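Local atomic coordinates of zinc finger (CCCH type) motif-containing protein (Toxoplasma gondii, PDB entry 7NG2), a protein that probably reads N6-methyladenosine marks on messenger RNA through its YTH domain, the part of this CCCH zinc-finger protein present here, and so may couple them to polyadenylation. Residues N22-S25 / N26-T29; G88-Q91 / L92-G95; G140-L143 / C144-S148. One frame throughout, in Å; residues are numbered along the deposited sequence.

Contact 1 of 3, residues N22-S25 / N26-T29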
loop_
_atom_site.group_PDB
_atom_site.type_symbol
_atom_site.label_atom_id
_atom_site.label_comp_id
_atom_site.label_asym_id
_atom_site.label_seq_id
_atom_site.Cartn_x
_atom_site.Cartn_y
_atom_site.Cartn_z
ATOM N N ASN A 22 -3.627 -9.597 -7.015
ATOM C CA ASN A 22 -3.489 -10.862 -7.727
ATOM C C ASN A 22 -2.827 -10.692 -9.089
ATOM O O ASN A 22 -2.233 -11.649 -9.596
ATOM C CB ASN A 22 -4.824 -11.609 -7.820
ATOM C CG ASN A 22 -5.773 -10.997 -8.829
ATOM O OD1 ASN A 22 -5.924 -9.777 -8.898
ATOM N ND2 ASN A 22 -6.425 -11.846 -9.619
ATOM N N ARG A 23 -2.884 -9.496 -9.675
ATOM C CA ARG A 23 -2.412 -9.268 -11.032
ATOM C C ARG A 23 -1.387 -8.146 -11.010
ATOM O O ARG A 23 -1.666 -7.066 -10.482
ATOM C CB ARG A 23 -3.575 -8.845 -11.937
ATOM C CG ARG A 23 -4.599 -9.931 -12.213
ATOM C CD ARG A 23 -5.640 -9.446 -13.213
ATOM N NE ARG A 23 -6.579 -10.501 -13.580
ATOM C CZ ARG A 23 -6.481 -11.235 -14.683
ATOM N NH1 ARG A 23 -5.482 -11.028 -15.532
ATOM N NH2 ARG A 23 -7.379 -12.176 -14.939
ATOM N N MET A 24 -0.212 -8.397 -11.592
ATOM C CA MET A 24 0.737 -7.312 -11.808
ATOM C C MET A 24 0.136 -6.210 -12.666
ATOM O O MET A 24 0.448 -5.032 -12.464
ATOM C CB MET A 24 2.023 -7.833 -12.456
ATOM C CG MET A 24 3.044 -8.366 -11.473
ATOM S SD MET A 24 3.566 -7.176 -10.220
ATOM C CE MET A 24 4.403 -5.934 -11.194
ATOM N N SER A 25 -0.742 -6.571 -13.610
ATOM C CA SER A 25 -1.374 -5.570 -14.463
ATOM C C SER A 25 -2.167 -4.558 -13.647
ATOM O O SER A 25 -2.253 -3.386 -14.031
ATOM C CB SER A 25 -2.258 -6.244 -15.520
ATOM O OG SER A 25 -3.337 -6.959 -14.939
ATOM N N ASN A 26 -2.732 -4.977 -12.516
ATOM C CA ASN A 26 -3.425 -4.017 -11.661
ATOM C C ASN A 26 -2.446 -3.038 -11.015
ATOM O O ASN A 26 -2.764 -1.852 -10.852
ATOM C CB ASN A 26 -4.257 -4.748 -10.605
ATOM C CG ASN A 26 -5.458 -5.458 -11.202
ATOM O OD1 ASN A 26 -5.913 -5.119 -12.295
ATOM N ND2 ASN A 26 -5.980 -6.439 -10.484
ATOM N N ILE A 27 -1.259 -3.520 -10.634
ATOM C CA ILE A 27 -0.210 -2.635 -10.129
ATOM C C ILE A 27 0.181 -1.618 -11.192
ATOM O O ILE A 27 0.322 -0.421 -10.912
ATOM C CB ILE A 27 1.005 -3.456 -9.658
ATOM C CG1 ILE A 27 0.604 -4.423 -8.544
ATOM C CG2 ILE A 27 2.130 -2.524 -9.202
ATOM C CD1 ILE A 27 0.172 -3.737 -7.273
ATOM N N TYR A 28 0.357 -2.080 -12.432
ATOM C CA TYR A 28 0.722 -1.171 -13.514
ATOM C C TYR A 28 -0.341 -0.099 -13.703
ATOM O O TYR A 28 -0.019 1.086 -13.848
ATOM C CB TYR A 28 0.934 -1.947 -14.814
ATOM C CG TYR A 28 2.017 -2.995 -14.739
ATOM C CD1 TYR A 28 3.118 -2.837 -13.907
ATOM C CD2 TYR A 28 1.933 -4.154 -15.504
ATOM C CE1 TYR A 28 4.110 -3.804 -13.844
ATOM C CE2 TYR A 28 2.916 -5.123 -15.445
ATOM C CZ TYR A 28 4.001 -4.944 -14.614
ATOM O OH TYR A 28 4.977 -5.911 -14.554
ATOM N N THR A 29 -1.613 -0.493 -13.684
ATOM C CA THR A 29 -2.697 0.477 -13.786
ATOM C C THR A 29 -2.661 1.466 -12.626
ATOM O O THR A 29 -2.884 2.668 -12.812
ATOM C CB THR A 29 -4.032 -0.265 -13.834
ATOM O OG1 THR A 29 -4.080 -1.062 -15.025
ATOM C CG2 THR A 29 -5.192 0.707 -13.835
#
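S25 and T29 are joined by a backbone bond in this first turn of helix 24-33: T29 N donates to S25 O over 3.0 Å, nearly straight at 163°. The T29 hydroxyl, swung beside its own backbone N, brings OG1 to 3.1 Å from the same S25 O, but its proton has another acceptor in reach, so the hydroxyl may be donating elsewhere. One step earlier, Y28 N binds M24 O in an equal bond, also 3.0 Å long. A weaker bond runs from N26 N to R23 O, 3.1 Å away, where R23 occupies the N-cap position; S21 OG also binds that carbonyl oxygen.

Packing spreads from these bonds. The amide of N26 lies beside the aliphatic start of R23, with ND2 3.7 Å from R23 CB. Arginine suits this exposed position because its methylenes can pack while the extended chain leads its charge away. M24 bends at both chi2 (-58°) and chi3 (-65°), which carries its methyl CE to 3.4 Å from Y28 OH; the flexible thioether can thus follow the end of the tyrosine. Beneath the ring, M24 O sits 3.4 Å from the plane of Y28, off centre. The buried, branched I27 is suited to the inner side, where it touches S21 and F60 of the sheet.

N26, whose side chain meets W87, also lies about 4 Å from a bound isopropyl alcohol. Together these features form the N-terminal first turn of an alpha helix, with R23 at its N-cap position, that follows strand 14-21 after a two-residue link within a YTH domain.

Contact 2 of 3, residues G88-Q91 / L92-G95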
loop_
_atom_site.group_PDB
_atom_site.type_symbol
_atom_site.label_atom_id
_atom_site.label_comp_id
_atom_site.label_asym_id
_atom_site.label_seq_id
_atom_site.Cartn_x
_atom_site.Cartn_y
_atom_site.Cartn_z
ATOM N N GLY A 88 -12.552 -3.325 -14.355
ATOM C CA GLY A 88 -13.380 -4.337 -14.963
ATOM C C GLY A 88 -14.362 -4.908 -13.962
ATOM O O GLY A 88 -14.640 -4.309 -12.921
ATOM N N PRO A 89 -14.900 -6.093 -14.263
ATOM C CA PRO A 89 -16.005 -6.635 -13.449
ATOM C C PRO A 89 -15.699 -6.806 -11.967
ATOM O O PRO A 89 -16.633 -6.795 -11.154
ATOM C CB PRO A 89 -16.310 -7.973 -14.133
ATOM C CG PRO A 89 -15.891 -7.761 -15.555
ATOM C CD PRO A 89 -14.663 -6.890 -15.477
ATOM N N VAL A 90 -14.431 -6.981 -11.586
ATOM C CA VAL A 90 -14.090 -7.049 -10.166
ATOM C C VAL A 90 -14.497 -5.779 -9.424
ATOM O O VAL A 90 -14.687 -5.809 -8.204
ATOM C CB VAL A 90 -12.597 -7.402 -9.972
ATOM C CG1 VAL A 90 -11.730 -6.203 -10.286
ATOM C CG2 VAL A 90 -12.340 -7.890 -8.548
ATOM N N GLN A 91 -14.657 -4.662 -10.144
ATOM C CA GLN A 91 -15.139 -3.424 -9.535
ATOM C C GLN A 91 -16.392 -3.667 -8.700
ATOM O O GLN A 91 -16.570 -3.062 -7.638
ATOM C CB GLN A 91 -15.417 -2.410 -10.647
ATOM C CG GLN A 91 -15.542 -0.970 -10.213
ATOM C CD GLN A 91 -14.197 -0.300 -10.037
ATOM O OE1 GLN A 91 -13.465 -0.055 -11.008
ATOM N NE2 GLN A 91 -13.861 0.002 -8.796
ATOM N N LEU A 92 -17.257 -4.582 -9.153
ATOM C CA LEU A 92 -18.519 -4.852 -8.472
ATOM C C LEU A 92 -18.343 -5.483 -7.096
ATOM O O LEU A 92 -19.276 -5.437 -6.288
ATOM C CB LEU A 92 -19.393 -5.750 -9.350
ATOM C CG LEU A 92 -19.773 -5.196 -10.727
ATOM C CD1 LEU A 92 -20.227 -6.311 -11.660
ATOM C CD2 LEU A 92 -20.870 -4.163 -10.573
ATOM N N ARG A 93 -17.185 -6.078 -6.807
ATOM C CA ARG A 93 -16.934 -6.704 -5.513
ATOM C C ARG A 93 -15.959 -5.912 -4.655
ATOM O O ARG A 93 -15.434 -6.444 -3.671
ATOM C CB ARG A 93 -16.439 -8.141 -5.685
ATOM C CG ARG A 93 -17.481 -9.079 -6.263
ATOM C CD ARG A 93 -16.846 -10.348 -6.807
ATOM N NE ARG A 93 -16.676 -10.290 -8.255
ATOM C CZ ARG A 93 -15.542 -10.584 -8.884
ATOM N NH1 ARG A 93 -14.477 -10.961 -8.192
ATOM N NH2 ARG A 93 -15.475 -10.501 -10.207
ATOM N N LEU A 94 -15.699 -4.660 -5.006
ATOM C CA LEU A 94 -14.760 -3.823 -4.283
ATOM C C LEU A 94 -15.471 -2.572 -3.790
ATOM O O LEU A 94 -16.557 -2.230 -4.255
ATOM C CB LEU A 94 -13.601 -3.406 -5.195
ATOM C CG LEU A 94 -12.745 -4.549 -5.744
ATOM C CD1 LEU A 94 -11.815 -4.050 -6.846
ATOM C CD2 LEU A 94 -11.945 -5.177 -4.617
ATOM N N GLY A 95 -14.849 -1.891 -2.837
ATOM C CA GLY A 95 -15.230 -0.529 -2.529
ATOM C C GLY A 95 -14.890 0.394 -3.691
ATOM O O GLY A 95 -14.342 -0.012 -4.716
HETATM O O HOH W 1 -15.751 -0.626 -6.850
#
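R93 folds back over V90 across a short 3-10 turn, in the loop that joins strands 67-74 and 98-109 of the YTH domain. Its CB stands 3.9 Å from V90 O, the oxygen that also receives R93 N. A bend at chi3 (-99°) then turns the chain back, laying the guanidinium over V90 with one flat face toward V90 CA, 3.7 Å beneath the plane and nearer the rim than the middle. At the tip the two nitrogens part: NH1 comes to 3.8 Å from V90 CG2, while NH2 lies nearer V90 CA and P89 O. Arginine fits such a surface position, since its flat head can pack on apolar atoms without burying its charge.

The turn itself is built from i to i+3 bonds: L92 N to P89 O, R93 N to V90 O at 2.9 Å, and L94 N to Q91 O at 3.2 Å. In each, the donor sits well above the carbonyl plane, as the tight winding demands. Proline suits the first turn, which asks no N-H of it. L94 drops its CG to 3.4 Å from V90 O and its CD1 against V90 CG1, joining two branched apolar residues. Q91 uses its amide to tie the turn to what follows: NE2 binds N97 OD1 and also donates to water 1, 2.8 Å away, which lies 2.6 Å from G95 O.

Contact 3 of 3, residues G140-L143 / C144-S148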
loop_
_atom_site.group_PDB
_atom_site.type_symbol
_atom_site.label_atom_id
_atom_site.label_comp_id
_atom_site.label_asym_id
_atom_site.label_seq_id
_atom_site.Cartn_x
_atom_site.Cartn_y
_atom_site.Cartn_z
ATOM N N GLY A 140 6.841 -0.559 9.908
ATOM C CA GLY A 140 6.393 0.087 8.681
ATOM C C GLY A 140 7.353 1.159 8.220
ATOM O O GLY A 140 7.692 1.244 7.036
ATOM N N SER A 141 7.815 1.994 9.151
ATOM C CA SER A 141 8.759 3.043 8.796
ATOM C C SER A 141 10.039 2.452 8.218
ATOM O O SER A 141 10.565 2.947 7.215
ATOM C CB SER A 141 9.055 3.897 10.030
ATOM O OG SER A 141 10.066 4.847 9.760
ATOM N N LEU A 142 10.546 1.381 8.830
ATOM C CA LEU A 142 11.769 0.757 8.343
ATOM C C LEU A 142 11.572 0.107 6.979
ATOM O O LEU A 142 12.447 0.208 6.114
ATOM C CB LEU A 142 12.280 -0.249 9.370
ATOM C CG LEU A 142 13.029 0.422 10.529
ATOM C CD1 LEU A 142 13.391 -0.587 11.595
ATOM C CD2 LEU A 142 14.265 1.129 10.001
ATOM N N LEU A 143 10.424 -0.539 6.752
ATOM C CA LEU A 143 10.172 -1.115 5.434
ATOM C C LEU A 143 10.176 -0.038 4.364
ATOM O O LEU A 143 10.762 -0.208 3.290
ATOM C CB LEU A 143 8.839 -1.864 5.422
ATOM C CG LEU A 143 8.757 -3.132 6.277
ATOM C CD1 LEU A 143 7.341 -3.672 6.262
ATOM C CD2 LEU A 143 9.722 -4.189 5.785
ATOM N N CYS A 144 9.583 1.113 4.665
ATOM C CA CYS A 144 9.548 2.191 3.686
ATOM C C CYS A 144 10.946 2.794 3.505
ATOM O O CYS A 144 11.356 3.095 2.379
ATOM C CB CYS A 144 8.529 3.235 4.141
ATOM S SG CYS A 144 6.822 2.680 3.912
ATOM N N THR A 145 11.718 2.917 4.595
ATOM C CA THR A 145 13.104 3.381 4.482
ATOM C C THR A 145 13.936 2.434 3.625
ATOM O O THR A 145 14.638 2.861 2.698
ATOM C CB THR A 145 13.730 3.535 5.869
ATOM O OG1 THR A 145 13.060 4.586 6.571
ATOM C CG2 THR A 145 15.229 3.869 5.747
ATOM N N TRP A 146 13.857 1.133 3.912
ATOM C CA TRP A 146 14.647 0.168 3.152
ATOM C C TRP A 146 14.238 0.142 1.680
ATOM O O TRP A 146 15.097 0.050 0.794
ATOM C CB TRP A 146 14.558 -1.217 3.789
ATOM C CG TRP A 146 15.233 -1.269 5.126
ATOM C CD1 TRP A 146 16.372 -0.597 5.509
ATOM C CD2 TRP A 146 14.821 -2.033 6.266
ATOM N NE1 TRP A 146 16.686 -0.903 6.814
ATOM C CE2 TRP A 146 15.749 -1.779 7.300
ATOM C CE3 TRP A 146 13.752 -2.902 6.518
ATOM C CZ2 TRP A 146 15.645 -2.367 8.557
ATOM C CZ3 TRP A 146 13.652 -3.486 7.771
ATOM C CH2 TRP A 146 14.590 -3.213 8.774
ATOM N N MET A 147 12.934 0.244 1.396
ATOM C CA MET A 147 12.493 0.343 0.004
ATOM C C MET A 147 13.033 1.608 -0.650
ATOM O O MET A 147 13.515 1.574 -1.791
ATOM C CB MET A 147 10.964 0.313 -0.088
ATOM C CG MET A 147 10.360 -1.064 0.111
ATOM S SD MET A 147 8.632 -1.154 -0.400
ATOM C CE MET A 147 7.790 -1.182 1.162
ATOM N N SER A 148 12.948 2.738 0.054
ATOM C CA SER A 148 13.388 3.997 -0.534
ATOM C C SER A 148 14.868 3.966 -0.891
ATOM O O SER A 148 15.275 4.592 -1.878
ATOM C CB SER A 148 13.078 5.156 0.406
ATOM O OG SER A 148 11.683 5.317 0.541
HETATM O O HOH W 2 12.654 4.503 9.372
#
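C144, T145, W146 and M147 each donate their backbone N-H to the carbonyl four residues back, on G140, S141, L142 and L143, in regular alpha-helical bonds of which W146 N to L142 O is the straightest at 170°. These turns belong to helix 137-149, which packs against the central sheet of the YTH domain.

On the outer flank, L142 lies against W146 one turn further on. The L142 CB lies over the face of the six-membered ring, 3.9 Å from its centroid and only 14° off the normal, a CH-pi contact. Both leucine methyls extend the touch along the far rim, CD1 reaching CH2 at 4.0 Å. On the same face of the indole, L142 O stands 3.0 Å above the plane, so the ring lies flat along the helix wall; with CG beside the backbone N (chi1 -68°), the tryptophan runs back toward the preceding turn. A broad aromatic suits this partly exposed place, as its face can lie on L142 while its other atoms meet L143 and L113.

The inner flank is different. The L143 side chain touches L59, L113 and L126, and its CD2 reaches W146 CE3 at 4.3 Å, linking the two flanks. C144, small enough to sit close to the sheet, meets L59 and F71. M147, long and pliant, threads among L59, F68, F71, C106 and I108. On the polar side, T145 OG1 and the S141 OG of the conformer described share water 2, the former at 2.8 Å. M147 bends at chi3, curling its CE back to 3.8 Å from L143 O.

In the fold
All three contacts lie within one YTH domain, in series along the chain. Contacts 1 and 2 are neighbours, their centres 14 Å apart and their nearest atoms about 6 Å. W87 bridges that gap: it touches N26 and T29 of contact 1, immediately precedes contact 2, and bonds weakly to Q91. Isopropyl alcohol, probably from the crystallisation liquor, is bound about 4 Å from the side chains of N26 and, likewise, L94; such molecules can mark pockets, but whether this is the tryptophan-lined cage of YTH domains is not established. Contact 3 stands apart, its centre 22 Å from that of contact 1 and 30 Å from that of contact 2, across the domain's centre from the latter.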